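Side-chain contact in uncharacterized conserved protein (Geobacillus kaustophilus, PDB 2R5X), which is of unknown function but belongs to the YugN-like family and folds as an antiparallel sheet with a long C-terminal helix packed against it: residues E6-E11 against N107-V112. The protein carries 1 engineered substitution. Numbering follows the deposited sequence.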
loop_
_atom_site.group_PDB
_atom_site.type_symbol
_atom_site.label_atom_id
_atom_site.label_comp_id
_atom_site.label_asym_id
_atom_site.label_seq_id
_atom_site.Cartn_x
_atom_site.Cartn_y
_atom_site.Cartn_z
ATOM N N GLU A 6 -6.304 -10.357 0.895
ATOM C CA GLU A 6 -7.673 -10.183 1.362
ATOM C C GLU A 6 -7.728 -10.180 2.887
ATOM O O GLU A 6 -6.794 -10.642 3.550
ATOM C CB GLU A 6 -8.581 -11.292 0.806
ATOM C CG GLU A 6 -8.573 -11.455 -0.725
ATOM C CD GLU A 6 -9.232 -10.308 -1.480
ATOM O OE1 GLU A 6 -10.071 -9.588 -0.897
ATOM O OE2 GLU A 6 -8.911 -10.132 -2.676
ATOM N N ASN A 7 -8.824 -9.650 3.432
ATOM C CA ASN A 7 -9.092 -9.649 4.879
ATOM C C ASN A 7 -8.058 -8.935 5.758
ATOM O O ASN A 7 -7.847 -9.318 6.908
ATOM C CB ASN A 7 -9.368 -11.069 5.403
ATOM C CG ASN A 7 -10.381 -11.814 4.562
ATOM O OD1 ASN A 7 -11.531 -11.393 4.426
ATOM N ND2 ASN A 7 -9.957 -12.933 3.990
ATOM N N THR A 8 -7.429 -7.891 5.222
ATOM C CA THR A 8 -6.559 -7.026 6.023
ATOM C C THR A 8 -7.389 -6.015 6.825
ATOM O O THR A 8 -6.915 -5.448 7.808
ATOM C CB THR A 8 -5.573 -6.229 5.142
ATOM O OG1 THR A 8 -6.315 -5.359 4.273
ATOM C CG2 THR A 8 -4.668 -7.170 4.318
ATOM N N GLY A 9 -8.617 -5.773 6.372
ATOM C CA GLY A 9 -9.494 -4.770 6.970
ATOM C C GLY A 9 -9.349 -3.366 6.398
ATOM O O GLY A 9 -10.089 -2.456 6.788
ATOM N N LEU A 10 -8.406 -3.190 5.472
ATOM C CA LEU A 10 -8.036 -1.855 4.978
ATOM C C LEU A 10 -9.121 -1.191 4.140
ATOM O O LEU A 10 -9.278 0.032 4.172
ATOM C CB LEU A 10 -6.704 -1.897 4.211
ATOM C CG LEU A 10 -5.461 -2.229 5.055
ATOM C CD1 LEU A 10 -4.188 -2.197 4.223
ATOM C CD2 LEU A 10 -5.343 -1.281 6.223
ATOM N N GLU A 11 -9.887 -2.006 3.419
ATOM C CA GLU A 11 -10.912 -1.505 2.501
ATOM C C GLU A 11 -12.176 -1.015 3.221
ATOM O O GLU A 11 -13.105 -0.524 2.575
ATOM C CB GLU A 11 -11.302 -2.589 1.479
ATOM C CG GLU A 11 -10.143 -3.314 0.785
ATOM C CD GLU A 11 -9.780 -4.641 1.445
ATOM O OE1 GLU A 11 -9.752 -4.716 2.690
ATOM O OE2 GLU A 11 -9.511 -5.615 0.717
ATOM N N ASN A 107 2.590 -9.132 7.368
ATOM C CA ASN A 107 3.000 -8.465 8.605
ATOM C C ASN A 107 2.979 -6.949 8.488
ATOM O O ASN A 107 2.547 -6.253 9.410
ATOM C CB ASN A 107 4.409 -8.915 9.033
ATOM C CG ASN A 107 4.506 -10.421 9.269
ATOM O OD1 ASN A 107 3.493 -11.115 9.393
ATOM N ND2 ASN A 107 5.731 -10.932 9.319
ATOM N N VAL A 108 3.463 -6.447 7.356
ATOM C CA VAL A 108 3.520 -5.012 7.107
ATOM C C VAL A 108 2.098 -4.448 7.005
ATOM O O VAL A 108 1.801 -3.392 7.561
ATOM C CB VAL A 108 4.376 -4.687 5.855
ATOM C CG1 VAL A 108 4.285 -3.218 5.491
ATOM C CG2 VAL A 108 5.834 -5.069 6.105
ATOM N N LEU A 109 1.213 -5.175 6.332
ATOM C CA LEU A 109 -0.186 -4.754 6.204
ATOM C C LEU A 109 -0.932 -4.725 7.550
ATOM O O LEU A 109 -1.765 -3.845 7.790
ATOM C CB LEU A 109 -0.912 -5.628 5.173
ATOM C CG LEU A 109 -0.392 -5.434 3.734
ATOM C CD1 LEU A 109 -0.857 -6.543 2.807
ATOM C CD2 LEU A 109 -0.766 -4.051 3.184
ATOM N N ALA A 110 -0.616 -5.679 8.423
ATOM C CA ALA A 110 -1.149 -5.694 9.796
ATOM C C ALA A 110 -0.765 -4.435 10.576
ATOM O O ALA A 110 -1.575 -3.885 11.325
ATOM C CB ALA A 110 -0.676 -6.928 10.531
ATOM N N GLN A 111 0.461 -3.960 10.390
ATOM C CA GLN A 111 0.861 -2.733 11.054
ATOM C C GLN A 111 0.329 -1.485 10.353
ATOM O O GLN A 111 0.122 -0.471 11.005
ATOM C CB GLN A 111 2.369 -2.675 11.344
ATOM C CG GLN A 111 3.292 -2.563 10.148
ATOM C CD GLN A 111 4.747 -2.812 10.510
ATOM O OE1 GLN A 111 5.388 -3.724 9.978
ATOM N NE2 GLN A 111 5.272 -2.006 11.420
ATOM N N VAL A 112 0.080 -1.564 9.047
ATOM C CA VAL A 112 -0.668 -0.504 8.358
ATOM C C VAL A 112 -2.042 -0.368 9.026
ATOM O O VAL A 112 -2.429 0.720 9.440
ATOM C CB VAL A 112 -0.815 -0.768 6.825
ATOM C CG1 VAL A 112 -1.806 0.196 6.201
ATOM C CG2 VAL A 112 0.525 -0.651 6.123
#
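T8 is the first residue of the loop 6-11 to touch helix 99-117, and its two branches do different work. The methyl CG2 lies against L109, 4.1 Å from CD1 and at much the same range from CB, the two side chains running obliquely to one another. OG1, held between the backbone N and the carbonyl carbon (chi1 63°), turns back on its own chain and accepts the N-H of L10 over 3.2 Å in a nearly straight bond (162°). This ST turn passes through G9, at a positive phi of 88° where a CB would press on the carbonyl O of T8; the carbonyl O of G9 accepts a hydrogen bond from K113, one residue beyond the segment 107-112. L10 then points its isobutyl fork at the helix. CD1 rests 4.0 Å from CD2 of L109, while CD2 approaches CG1 of V112 to 3.8 Å. V112 CG1 meets both prongs of the fork; L10 crosses L109 and V112 at about a right angle. L109 and V112, three residues apart, lie on the same face of the helix. L109 also packs on L55 and V57 of strand 51-61 and, like L10, on P78 of strand 71-84. The arrangement belongs to a two-layer alpha+beta fold: helix 99-117 lies on an antiparallel sheet, and the loop between strands 3-4 and 14-16 adds apolar side chains between them.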